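Xaa-Pro dipeptidase (Mycobacterium tuberculosis, PDB 5E2C) probably acts as a metal-dependent aminopeptidase that removes residues from peptide N termini, the chain here being its N-terminal creatinase/prolidase-like domain. Local coordinates at residues D6-Q11 / G124-L129; M20-L25 / G94-V99; G33-N38 / R59-S64; L52-R57 / V71-A76; A88-L93 / K115-V120. All blocks are in the same frame, centred on the assembly; numbering follows the deposited sequence.

Contact 1. Residues D6-Q11 / G124-L129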
# COMPACT_ATOMS: atom_id res chain seq x y z
N ASP A 6 9.81 8.86 -23.11
CA ASP A 6 11.22 9.26 -23.28
C ASP A 6 11.70 10.23 -22.19
O ASP A 6 12.82 10.11 -21.69
CB ASP A 6 11.45 9.86 -24.67
CG ASP A 6 11.44 8.82 -25.79
OD1 ASP A 6 11.43 7.60 -25.51
OD2 ASP A 6 11.45 9.22 -26.97
N LYS A 7 10.86 11.18 -21.80
CA LYS A 7 11.23 12.07 -20.69
C LYS A 7 11.38 11.25 -19.41
O LYS A 7 12.29 11.50 -18.62
CB LYS A 7 10.21 13.19 -20.49
CG LYS A 7 10.21 14.20 -21.62
CD LYS A 7 9.30 15.36 -21.32
CE LYS A 7 9.53 16.52 -22.28
NZ LYS A 7 9.40 16.10 -23.70
N LEU A 8 10.50 10.28 -19.19
CA LEU A 8 10.60 9.40 -18.03
C LEU A 8 11.92 8.63 -18.02
O LEU A 8 12.57 8.55 -16.98
CB LEU A 8 9.44 8.42 -17.93
CG LEU A 8 9.44 7.51 -16.71
CD1 LEU A 8 9.39 8.33 -15.44
CD2 LEU A 8 8.27 6.53 -16.77
N LYS A 9 12.35 8.11 -19.16
CA LYS A 9 13.61 7.38 -19.24
C LYS A 9 14.77 8.23 -18.73
O LYS A 9 15.62 7.73 -18.00
CB LYS A 9 13.91 6.90 -20.65
CG LYS A 9 12.94 5.84 -21.12
CD LYS A 9 13.36 5.28 -22.47
CE LYS A 9 12.39 4.20 -22.90
NZ LYS A 9 12.98 3.35 -23.95
N ALA A 10 14.79 9.50 -19.09
CA ALA A 10 15.85 10.39 -18.62
C ALA A 10 15.83 10.50 -17.10
O ALA A 10 16.88 10.51 -16.45
CB ALA A 10 15.70 11.77 -19.26
N GLN A 11 14.64 10.59 -16.52
CA GLN A 11 14.53 10.69 -15.06
C GLN A 11 14.86 9.36 -14.36
O GLN A 11 15.48 9.35 -13.29
CB GLN A 11 13.15 11.18 -14.63
CG GLN A 11 13.13 11.62 -13.18
CD GLN A 11 14.20 12.67 -12.91
OE1 GLN A 11 14.20 13.72 -13.54
NE2 GLN A 11 15.14 12.36 -12.00
N GLY A 124 7.10 9.61 -7.25
CA GLY A 124 7.39 10.98 -7.63
C GLY A 124 8.08 11.10 -8.97
O GLY A 124 8.17 12.18 -9.53
N THR A 125 8.59 9.98 -9.48
CA THR A 125 9.36 10.02 -10.71
C THR A 125 8.48 10.45 -11.88
O THR A 125 8.86 11.33 -12.67
CB THR A 125 10.04 8.67 -10.99
OG1 THR A 125 10.82 8.29 -9.85
CG2 THR A 125 10.97 8.78 -12.17
N VAL A 126 7.28 9.88 -11.98
CA VAL A 126 6.40 10.26 -13.08
C VAL A 126 5.86 11.68 -12.89
O VAL A 126 5.78 12.45 -13.84
CB VAL A 126 5.23 9.29 -13.23
CG1 VAL A 126 4.39 9.68 -14.44
CG2 VAL A 126 5.73 7.85 -13.32
N GLU A 127 5.51 12.02 -11.65
CA GLU A 127 5.00 13.34 -11.30
C GLU A 127 6.00 14.42 -11.70
O GLU A 127 5.59 15.51 -12.11
CB GLU A 127 4.73 13.43 -9.79
CG GLU A 127 3.49 12.66 -9.32
CD GLU A 127 3.68 11.14 -9.22
OE1 GLU A 127 4.80 10.63 -9.43
OE2 GLU A 127 2.70 10.45 -8.90
N SER A 128 7.30 14.11 -11.61
CA SER A 128 8.34 15.09 -11.94
C SER A 128 8.25 15.61 -13.38
O SER A 128 8.84 16.63 -13.72
CB SER A 128 9.74 14.50 -11.70
OG SER A 128 10.10 13.57 -12.72
N LEU A 129 7.53 14.88 -14.23
CA LEU A 129 7.36 15.26 -15.63
C LEU A 129 6.25 16.30 -15.88
O LEU A 129 6.22 16.93 -16.94
CB LEU A 129 7.06 14.00 -16.47
CG LEU A 129 7.96 12.78 -16.30
CD1 LEU A 129 7.42 11.62 -17.13
CD2 LEU A 129 9.40 13.06 -16.67
O HOH W 1 11.74 14.87 -14.38
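Ser128 OG, which rests on Gln11, is gripped twice: it donates to Thr125 O at 2.6 Å and accepts from a water whose oxygen is 2.7 Å from Ser128 OG. The same water donates to Gln11 OE1 at 2.8 Å, so a single solvent molecule spans the polar side, where no direct hydrogen bond joins the two segments. The serine torsion explains the inner bond: with OG set between its backbone N and carbonyl carbon (chi1 75°), the hydroxyl folds back over its own turn and meets Thr125 O from 23° outside the carbonyl plane. The rest of the contact is mainly apolar. Thr125 CG2 touches a methyl and a methylene of the helix, Leu8 CD1 and Gln11 CG, both at 3.7 Å; the Leu8 and Thr125 side chains cross at about a right angle. Thr125 OG1 points elsewhere, to Ala122 O. Leu129 straddles the next stretch of helix with its two methyls, CD1 standing 3.9 Å from Leu8 CB while CD2 packs 3.8 Å from Lys7 O. Leu8 and Val126 both continue inward onto Ile22 and Leu31. The arrangement is that of an alpha/beta domain in which the N-terminal helix 3-14 and the short C-terminal 3-10 turn pack side by side against one face of the central sheet.

Contact 2. Residues M20-L25 / G94-V99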
# COMPACT_ATOMS: atom_id res chain seq x y z
N MSE A 20 11.54 1.19 -14.30
CA MSE A 20 10.54 1.57 -13.34
C MSE A 20 9.25 0.84 -13.63
O MSE A 20 8.81 0.74 -14.79
CB MSE A 20 10.30 3.06 -13.47
CG MSE A 20 9.17 3.41 -12.54
SE MSE A 20 9.46 5.21 -11.91
CE MSE A 20 8.01 5.19 -10.56
N LEU A 21 8.65 0.35 -12.56
CA LEU A 21 7.30 -0.20 -12.59
C LEU A 21 6.34 0.90 -12.18
O LEU A 21 6.44 1.47 -11.09
CB LEU A 21 7.18 -1.35 -11.60
CG LEU A 21 5.78 -1.95 -11.45
CD1 LEU A 21 5.32 -2.54 -12.78
CD2 LEU A 21 5.81 -2.99 -10.34
N ILE A 22 5.40 1.21 -13.06
CA ILE A 22 4.37 2.19 -12.76
C ILE A 22 3.06 1.47 -12.41
O ILE A 22 2.53 0.68 -13.20
CB ILE A 22 4.16 3.16 -13.93
CG1 ILE A 22 5.49 3.85 -14.26
CG2 ILE A 22 3.11 4.22 -13.60
CD1 ILE A 22 6.21 3.22 -15.40
N SER A 23 2.55 1.75 -11.21
CA SER A 23 1.38 1.08 -10.64
C SER A 23 0.17 2.02 -10.40
O SER A 23 -0.97 1.55 -10.27
CB SER A 23 1.74 0.41 -9.31
OG SER A 23 2.78 -0.55 -9.46
N ASP A 24 0.44 3.32 -10.28
CA ASP A 24 -0.61 4.34 -10.07
C ASP A 24 -1.31 4.52 -11.41
O ASP A 24 -0.68 4.84 -12.40
CB ASP A 24 0.06 5.64 -9.57
CG ASP A 24 -0.93 6.77 -9.27
OD1 ASP A 24 -1.96 6.89 -9.96
OD2 ASP A 24 -0.68 7.57 -8.35
N LEU A 25 -2.62 4.28 -11.44
CA LEU A 25 -3.36 4.33 -12.69
C LEU A 25 -3.35 5.71 -13.38
O LEU A 25 -3.36 5.77 -14.60
CB LEU A 25 -4.79 3.84 -12.48
CG LEU A 25 -4.89 2.38 -12.03
CD1 LEU A 25 -6.36 2.04 -11.83
CD2 LEU A 25 -4.23 1.43 -13.03
N GLY A 94 12.64 0.65 -10.02
CA GLY A 94 11.85 1.57 -9.24
C GLY A 94 10.42 1.07 -9.14
O GLY A 94 9.93 0.41 -10.04
N PHE A 95 9.77 1.36 -8.02
CA PHE A 95 8.33 1.08 -7.86
C PHE A 95 7.69 2.21 -7.09
O PHE A 95 8.37 3.00 -6.41
CB PHE A 95 8.10 -0.27 -7.17
CG PHE A 95 8.44 -0.26 -5.70
CD1 PHE A 95 9.74 -0.50 -5.28
CD2 PHE A 95 7.46 -0.03 -4.74
CE1 PHE A 95 10.06 -0.49 -3.92
CE2 PHE A 95 7.78 -0.02 -3.39
CZ PHE A 95 9.08 -0.24 -2.98
N GLU A 96 6.37 2.28 -7.17
CA GLU A 96 5.65 3.38 -6.56
C GLU A 96 5.15 3.00 -5.16
O GLU A 96 4.08 2.42 -4.97
CB GLU A 96 4.54 3.86 -7.47
CG GLU A 96 5.07 4.44 -8.76
CD GLU A 96 3.99 4.93 -9.70
OE1 GLU A 96 3.11 4.12 -10.04
OE2 GLU A 96 4.05 6.12 -10.10
N SER A 97 5.98 3.32 -4.18
CA SER A 97 5.68 3.00 -2.80
C SER A 97 4.46 3.72 -2.24
O SER A 97 3.92 3.30 -1.23
CB SER A 97 6.92 3.29 -1.93
OG SER A 97 7.29 4.64 -2.05
N HIS A 98 3.98 4.77 -2.92
CA HIS A 98 2.76 5.47 -2.49
C HIS A 98 1.47 4.71 -2.81
O HIS A 98 0.41 5.03 -2.28
CB HIS A 98 2.70 6.90 -3.05
CG HIS A 98 2.31 6.97 -4.50
ND1 HIS A 98 3.18 6.69 -5.52
CD2 HIS A 98 1.12 7.28 -5.08
CE1 HIS A 98 2.56 6.83 -6.68
NE2 HIS A 98 1.30 7.19 -6.44
N VAL A 99 1.57 3.69 -3.65
CA VAL A 99 0.40 2.90 -4.01
C VAL A 99 0.57 1.38 -3.85
O VAL A 99 -0.39 0.70 -3.54
CB VAL A 99 -0.06 3.27 -5.43
CG1 VAL A 99 0.70 2.50 -6.48
CG2 VAL A 99 -1.56 3.04 -5.57
O HOH W 2 5.16 0.45 -8.82
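Met20 and Gly94 pair in a parallel beta bridge that joins the neighbouring inner strands 19-22 and 92-95 of the mixed sheet of this creatinase/prolidase-type domain. The bridge is tight: Leu21 N donates to Gly94 O over 2.8 Å with an N-H...O angle of 175°. Beneath it the selenomethionine Met20 crosses Glu96 at about a right angle and presses CE against Glu96 CG at 3.5 Å. Past the bridge the strands splay, and the buried Glu96 carboxylate bridges the diverging backbones: Glu96 OE1 takes Ser23 N at 2.7 Å and Asp24 N at 2.8 Å, the two N-H groups arriving from opposite faces of its plane. Glu96 OE2 is held by Asn27.

The link through solvent is looser. There a water replaces the next direct strand bond, donating to Leu21 O and accepting from Glu96 N, and it also hydrogen-bonds with Ser23 OG. His98, by contrast, is a firm tie. Its ND1 bonds to Ser123 OG, while the adjoining Ser97 OG bonds to Asp103 of the second subunit. At the far end His98 NE2 donates to Asp24 OD2 at 2.8 Å, using the anti lone pair of OD2, which lies 2° out of the His98 ring plane.

Contact 3. Residues G33-N38 / R59-S64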
# COMPACT_ATOMS: atom_id res chain seq x y z
N GLY A 33 -1.71 6.06 -22.34
CA GLY A 33 -3.05 6.28 -22.88
C GLY A 33 -4.08 5.24 -22.46
O GLY A 33 -5.28 5.37 -22.75
N PHE A 34 -3.65 4.23 -21.71
CA PHE A 34 -4.56 3.17 -21.26
C PHE A 34 -5.29 3.60 -19.99
O PHE A 34 -4.66 4.00 -19.01
CB PHE A 34 -3.78 1.89 -21.00
CG PHE A 34 -4.62 0.78 -20.46
CD1 PHE A 34 -5.61 0.21 -21.24
CD2 PHE A 34 -4.44 0.32 -19.16
CE1 PHE A 34 -6.39 -0.83 -20.75
CE2 PHE A 34 -5.22 -0.72 -18.66
CZ PHE A 34 -6.20 -1.29 -19.46
N SER A 35 -6.62 3.49 -20.01
CA SER A 35 -7.49 4.02 -18.95
C SER A 35 -8.26 2.93 -18.18
O SER A 35 -9.16 3.25 -17.40
CB SER A 35 -8.48 5.02 -19.55
OG SER A 35 -9.36 4.38 -20.45
N GLY A 36 -7.92 1.66 -18.39
CA GLY A 36 -8.56 0.58 -17.65
C GLY A 36 -8.26 0.63 -16.16
O GLY A 36 -7.23 1.16 -15.73
N SER A 37 -9.18 0.06 -15.38
CA SER A 37 -9.12 0.15 -13.93
C SER A 37 -8.09 -0.78 -13.31
O SER A 37 -7.86 -0.74 -12.11
CB SER A 37 -10.49 -0.20 -13.34
OG SER A 37 -10.69 -1.59 -13.42
N ASN A 38 -7.51 -1.67 -14.10
CA ASN A 38 -6.38 -2.46 -13.66
C ASN A 38 -5.30 -2.46 -14.72
O ASN A 38 -5.54 -2.79 -15.87
CB ASN A 38 -6.80 -3.89 -13.35
CG ASN A 38 -5.66 -4.70 -12.74
OD1 ASN A 38 -4.91 -4.21 -11.87
ND2 ASN A 38 -5.51 -5.91 -13.21
N ARG A 59 -8.43 -6.52 -22.69
CA ARG A 59 -7.65 -6.91 -23.86
C ARG A 59 -7.94 -6.04 -25.08
O ARG A 59 -7.02 -5.52 -25.71
CB ARG A 59 -7.88 -8.38 -24.21
CG ARG A 59 -6.96 -8.89 -25.30
CD ARG A 59 -7.41 -10.25 -25.81
NE ARG A 59 -7.41 -11.23 -24.73
CZ ARG A 59 -6.36 -11.97 -24.37
NH1 ARG A 59 -5.19 -11.87 -24.99
NH2 ARG A 59 -6.49 -12.83 -23.37
N THR A 60 -9.22 -5.87 -25.40
CA THR A 60 -9.61 -5.06 -26.55
C THR A 60 -9.25 -3.59 -26.35
O THR A 60 -8.74 -2.93 -27.27
CB THR A 60 -11.12 -5.21 -26.81
OG1 THR A 60 -11.40 -6.56 -27.19
CG2 THR A 60 -11.56 -4.27 -27.91
N GLN A 61 -9.49 -3.08 -25.15
CA GLN A 61 -9.23 -1.67 -24.84
C GLN A 61 -7.75 -1.33 -24.88
O GLN A 61 -7.36 -0.29 -25.38
CB GLN A 61 -9.79 -1.30 -23.46
CG GLN A 61 -9.68 0.18 -23.13
CD GLN A 61 -10.46 0.55 -21.89
OE1 GLN A 61 -11.52 -0.04 -21.59
NE2 GLN A 61 -9.97 1.54 -21.16
N ALA A 62 -6.91 -2.21 -24.34
CA ALA A 62 -5.47 -1.96 -24.38
C ALA A 62 -4.98 -1.98 -25.83
O ALA A 62 -4.10 -1.21 -26.21
CB ALA A 62 -4.72 -2.99 -23.54
N ALA A 63 -5.57 -2.83 -26.66
CA ALA A 63 -5.18 -2.90 -28.05
C ALA A 63 -5.49 -1.61 -28.81
O ALA A 63 -4.70 -1.18 -29.63
CB ALA A 63 -5.82 -4.10 -28.75
N SER A 64 -6.64 -1.01 -28.53
CA SER A 64 -7.03 0.24 -29.19
C SER A 64 -6.39 1.48 -28.58
O SER A 64 -6.11 2.43 -29.30
CB SER A 64 -8.56 0.42 -29.22
OG SER A 64 -9.10 0.62 -27.94
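A small, largely apolar contact sets Phe34, in the loop that links helix 25-32 to strand 40-44, against Ala62 on helix 59-65. The evidence lies in one corner of the ring: Phe34 CD1 comes within 3.8 Å of Ala62 CA, and CE1 lies 3.9 Å from Ala62 CB. Gln61 contributes the methylene next to them, its CG being 4.2 Å from Phe34 CE1. The ring reaches the helix because its CG stands anti to the backbone N (chi1 177°), which brings the ring up to Ala62. One ring face is overlain by the loop itself, with Gly36 N 3.5 Å above the plane of Phe34 and over the ring centre, and Asn38 O lies in plane at an edge. This close approach is possible because Gly36 carries no CB on the side where Phe34 CZ lies. Helix 59-65 is the connecting helix of the beta-alpha-beta unit formed with strands 51-54 and 70-73, and both Phe34 and Ala62 also touch Leu52 and Thr54, so the ring fills the flank between that helix and its sheet. The polar side is indirect. The extended Gln61 chain reaches out to the loop, end first, until NE2 is 3.0 Å from Ser35 OG, but the angle is too poor for a hydrogen bond. Gln65 OE1, outside both segments, makes the link instead, accepting from both Gln61 NE2 and Ser35 N.

Contact 4. Residues L52-R57 / V71-A76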
# COMPACT_ATOMS: atom_id res chain seq x y z
N LEU A 52 3.07 -2.98 -21.25
CA LEU A 52 1.83 -2.76 -20.50
C LEU A 52 1.27 -4.12 -20.09
O LEU A 52 1.32 -5.05 -20.87
CB LEU A 52 0.81 -2.02 -21.37
CG LEU A 52 -0.54 -1.69 -20.75
CD1 LEU A 52 -0.40 -0.59 -19.70
CD2 LEU A 52 -1.48 -1.21 -21.85
N ALA A 53 0.79 -4.24 -18.86
CA ALA A 53 0.07 -5.42 -18.41
C ALA A 53 -1.29 -5.03 -17.88
O ALA A 53 -1.45 -4.05 -17.13
CB ALA A 53 0.86 -6.17 -17.35
N THR A 54 -2.29 -5.81 -18.28
CA THR A 54 -3.64 -5.67 -17.76
C THR A 54 -4.30 -7.03 -17.73
O THR A 54 -3.67 -8.02 -18.04
CB THR A 54 -4.46 -4.65 -18.59
OG1 THR A 54 -5.72 -4.42 -17.94
CG2 THR A 54 -4.70 -5.14 -20.00
N ASP A 55 -5.54 -7.11 -17.29
CA ASP A 55 -6.22 -8.40 -17.26
C ASP A 55 -7.17 -8.55 -18.46
O ASP A 55 -7.33 -7.63 -19.26
CB ASP A 55 -6.91 -8.61 -15.92
CG ASP A 55 -7.99 -7.59 -15.63
OD1 ASP A 55 -9.03 -7.66 -16.28
OD2 ASP A 55 -7.81 -6.74 -14.72
N GLY A 56 -7.75 -9.73 -18.60
CA GLY A 56 -8.56 -10.08 -19.77
C GLY A 56 -9.76 -9.18 -20.06
O GLY A 56 -10.20 -9.09 -21.20
N ARG A 57 -10.28 -8.50 -19.04
CA ARG A 57 -11.42 -7.58 -19.20
C ARG A 57 -11.05 -6.46 -20.19
O ARG A 57 -11.90 -5.91 -20.87
CB ARG A 57 -11.82 -6.95 -17.86
CG ARG A 57 -12.32 -7.92 -16.77
CD ARG A 57 -12.52 -7.21 -15.42
NE ARG A 57 -11.28 -6.70 -14.84
CZ ARG A 57 -11.20 -5.91 -13.77
NH1 ARG A 57 -12.28 -5.50 -13.13
NH2 ARG A 57 -10.01 -5.51 -13.34
N VAL A 71 1.41 -5.73 -24.92
CA VAL A 71 0.45 -5.86 -23.83
C VAL A 71 0.44 -7.31 -23.39
O VAL A 71 0.16 -8.19 -24.18
CB VAL A 71 -0.98 -5.48 -24.26
CG1 VAL A 71 -1.96 -5.66 -23.11
CG2 VAL A 71 -1.01 -4.05 -24.77
N ALA A 72 0.74 -7.53 -22.12
CA ALA A 72 0.62 -8.84 -21.50
C ALA A 72 -0.73 -8.91 -20.79
O ALA A 72 -1.14 -7.96 -20.15
CB ALA A 72 1.73 -9.02 -20.49
N ILE A 73 -1.41 -10.05 -20.90
CA ILE A 73 -2.68 -10.25 -20.23
C ILE A 73 -2.47 -11.21 -19.06
O ILE A 73 -2.22 -12.40 -19.25
CB ILE A 73 -3.79 -10.76 -21.18
CG1 ILE A 73 -4.01 -9.79 -22.35
CG2 ILE A 73 -5.09 -11.00 -20.42
CD1 ILE A 73 -4.40 -8.39 -21.94
N GLU A 74 -2.56 -10.68 -17.85
CA GLU A 74 -2.11 -11.40 -16.65
C GLU A 74 -3.00 -11.14 -15.45
O GLU A 74 -3.58 -10.06 -15.34
CB GLU A 74 -0.69 -10.94 -16.33
CG GLU A 74 0.33 -11.35 -17.37
CD GLU A 74 0.61 -12.83 -17.34
OE1 GLU A 74 0.50 -13.43 -16.24
OE2 GLU A 74 0.94 -13.40 -18.40
N ARG A 75 -3.08 -12.11 -14.54
CA ARG A 75 -3.90 -11.98 -13.34
C ARG A 75 -3.33 -10.94 -12.36
O ARG A 75 -4.09 -10.17 -11.76
CB ARG A 75 -4.03 -13.35 -12.64
CG ARG A 75 -5.04 -13.38 -11.50
CD ARG A 75 -5.08 -14.74 -10.82
NE ARG A 75 -5.30 -15.81 -11.77
CZ ARG A 75 -6.48 -16.34 -12.09
NH1 ARG A 75 -7.61 -15.95 -11.50
NH2 ARG A 75 -6.53 -17.30 -13.00
N ALA A 76 -2.01 -10.92 -12.20
CA ALA A 76 -1.33 -10.05 -11.24
C ALA A 76 -0.33 -9.18 -12.01
O ALA A 76 0.80 -9.60 -12.30
CB ALA A 76 -0.60 -10.89 -10.19
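Leu52 to Thr54 runs parallel to Val71 to Ile73, the two short strand axes 4.6 Å apart at closest and inclined by 25°. Three backbone hydrogen bonds alternate along the seam: Ala72 N to Leu52 O at 2.8 Å, Thr54 N to Ala72 O at 3.1 Å, and Glu74 N to Thr54 O at 2.9 Å. Each residue faces its pairing partner's side of the sheet. Leu52 and Val71 run abreast, tips in one direction, with CD2 of Leu52 4.1 Å from CG2 of Val71; two residues on, Thr54 CG2 repeats this with Ile73 CD1 at 3.8 Å. All four belong to the face over which helix 59-65 lies, with Ala62 on Val71 and Arg59 on Ile73. The strands and this helix make up a beta-alpha-beta crossover, with 70-73 forming the outer edge of the sheet within the chain. On the opposite face the small pair Ala53 and Ala72 lies under helix 77-87. Thr54 OG1 stands anti to its backbone N (chi1 -173°) and bonds to Asn38 O, which leaves the methyl to make the cross-strand contact. Where strand 51-54 ends, Ile73 CG2 presses on Gly56 N at 3.5 Å. Asp55 closes an Asx turn, its OD1 accepting from Arg57 N. Its two oxygens also take the side of the Arg57 guanidinium, one each from NE and NH2, a salt bridge that holds the carboxylate in place while Asp55 OD2 accepts additionally from Asn38 ND2.

Contact 5. Residues A88-L93 / K115-V120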
# COMPACT_ATOMS: atom_id res chain seq x y z
N ALA A 88 14.83 -9.57 -17.73
CA ALA A 88 15.57 -8.62 -18.57
C ALA A 88 16.88 -8.09 -17.95
O ALA A 88 17.49 -7.19 -18.50
CB ALA A 88 14.66 -7.44 -18.93
N GLY A 89 17.28 -8.60 -16.79
CA GLY A 89 18.55 -8.21 -16.16
C GLY A 89 18.59 -6.82 -15.55
O GLY A 89 19.65 -6.25 -15.35
N VAL A 90 17.43 -6.30 -15.18
CA VAL A 90 17.34 -4.98 -14.56
C VAL A 90 17.98 -5.01 -13.18
O VAL A 90 17.58 -5.79 -12.34
CB VAL A 90 15.84 -4.58 -14.49
CG1 VAL A 90 15.61 -3.38 -13.58
CG2 VAL A 90 15.35 -4.27 -15.89
N GLY A 91 18.97 -4.16 -12.93
CA GLY A 91 19.65 -4.13 -11.63
C GLY A 91 18.85 -3.46 -10.54
O GLY A 91 18.70 -4.00 -9.43
N LYS A 92 18.34 -2.27 -10.85
CA LYS A 92 17.52 -1.51 -9.93
C LYS A 92 16.18 -1.16 -10.58
O LYS A 92 16.13 -0.48 -11.61
CB LYS A 92 18.27 -0.26 -9.47
CG LYS A 92 19.54 -0.60 -8.70
CD LYS A 92 20.11 0.64 -8.05
CE LYS A 92 21.32 0.29 -7.18
NZ LYS A 92 21.94 1.53 -6.63
N LEU A 93 15.11 -1.65 -9.97
CA LEU A 93 13.74 -1.47 -10.48
C LEU A 93 13.00 -0.53 -9.53
O LEU A 93 12.78 -0.87 -8.36
CB LEU A 93 13.01 -2.81 -10.52
CG LEU A 93 11.54 -2.75 -10.96
CD1 LEU A 93 11.41 -2.17 -12.35
CD2 LEU A 93 10.89 -4.12 -10.90
N LYS A 115 17.09 -13.47 -8.75
CA LYS A 115 17.55 -12.50 -9.74
C LYS A 115 18.25 -11.41 -8.97
O LYS A 115 17.95 -11.18 -7.80
CB LYS A 115 16.37 -11.88 -10.49
CG LYS A 115 15.48 -12.86 -11.23
CD LYS A 115 16.27 -13.69 -12.22
CE LYS A 115 15.40 -14.27 -13.32
NZ LYS A 115 14.12 -14.83 -12.80
N ASN A 116 19.18 -10.73 -9.61
CA ASN A 116 19.89 -9.66 -8.92
C ASN A 116 19.24 -8.34 -9.31
O ASN A 116 19.82 -7.50 -9.98
CB ASN A 116 21.38 -9.74 -9.22
CG ASN A 116 22.02 -10.99 -8.61
OD1 ASN A 116 21.99 -11.18 -7.39
ND2 ASN A 116 22.56 -11.86 -9.46
N THR A 117 17.98 -8.22 -8.91
CA THR A 117 17.18 -7.02 -9.14
C THR A 117 16.75 -6.50 -7.78
O THR A 117 16.13 -7.24 -7.02
CB THR A 117 15.91 -7.33 -9.95
OG1 THR A 117 16.28 -7.89 -11.22
CG2 THR A 117 15.08 -6.06 -10.17
N GLU A 118 17.09 -5.25 -7.48
CA GLU A 118 16.69 -4.60 -6.23
C GLU A 118 15.47 -3.71 -6.51
O GLU A 118 15.46 -2.94 -7.47
CB GLU A 118 17.83 -3.73 -5.69
CG GLU A 118 17.51 -2.99 -4.38
CD GLU A 118 18.51 -1.89 -4.02
OE1 GLU A 118 19.53 -1.73 -4.71
OE2 GLU A 118 18.26 -1.15 -3.03
N LEU A 119 14.46 -3.81 -5.64
CA LEU A 119 13.29 -2.94 -5.73
C LEU A 119 13.59 -1.65 -4.98
O LEU A 119 13.94 -1.69 -3.79
CB LEU A 119 12.08 -3.62 -5.11
CG LEU A 119 11.53 -4.75 -6.00
CD1 LEU A 119 10.77 -5.78 -5.18
CD2 LEU A 119 10.65 -4.16 -7.10
N VAL A 120 13.46 -0.53 -5.66
CA VAL A 120 13.81 0.77 -5.10
C VAL A 120 12.62 1.72 -5.09
O VAL A 120 11.98 1.93 -6.12
CB VAL A 120 14.95 1.40 -5.91
CG1 VAL A 120 15.32 2.78 -5.35
CG2 VAL A 120 16.16 0.47 -5.93
O HOH W 3 21.07 -7.26 -12.52
O HOH W 4 20.86 -5.08 -8.18
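Three backbone hydrogen bonds stitch Gly91 to Leu93 against Glu118 to Val120: Glu118 N to Gly91 O, Leu93 N to Glu118 O and Val120 N to Leu93 O, each 2.8 Å long. They are close to straight, the middle one reaching 174° at its hydrogen, and the donors alternate between the strands as a parallel pair requires. A side-chain bond extends this zipper before the regular pairing begins, for Thr117 OG1 donates to Val90 O at 2.7 Å. That hydroxyl is anti to its own carbonyl carbon (chi1 -60°), while its CG2 methyl is swung across to Leu93 CB, 3.9 Å away.

The pairing belongs to a second beta-alpha-beta unit, made of strand 92-95, helix 102-111 and strand 118-121, the last being an outermost strand of the sheet within the chain. Upstream, Gly89 has positive phi and is the C-prime residue of a Schellman motif that ends helix 77-87.

Apolar contacts occupy one face. Leu93 and Leu119 are flank to flank, CD2 to CD2 at 3.8 Å; Leu119 also touches Leu105 and Leu108 of helix 102-111, and Leu93 touches Ala82 and Ala85 of helix 77-87. The other face carries the charges. Lys92 and Glu118 run alongside each other in extended form, yet Lys92 NZ remains 4.5 Å from Glu118 OE1, beyond a salt bridge, and the nearer contact is Lys92 CE to Glu118 OE1 at 3.7 Å.

Solvent joins the loop ends. One water donates to both Gly91 O and Asn116 O; another donates to Asn116 O and, weakly, to Gly89 O.

From the N terminus, helix 3-14 opens the longest loop, which contact 1 closes beyond the last strand; the other four contacts are nested inside it. Contact 2 begins at strand 19-22 and closes at strand 92-95, enclosing contacts 3 and 4. Those two cross, since segments 33-38, 52-57, 59-64 and 71-76 alternate: contact 3 sets a loop on the helix of the beta-alpha-beta unit whose strands contact 4 pairs, their centres about 9 Å apart. Contact 5 follows them in series and crosses contact 2 through strand 92-95. Contact 4 pairs the two strands at one edge of the sheet; contacts 2 and 5 pair successive strands toward the other edge, while contact 1 touches contact 2 from one face.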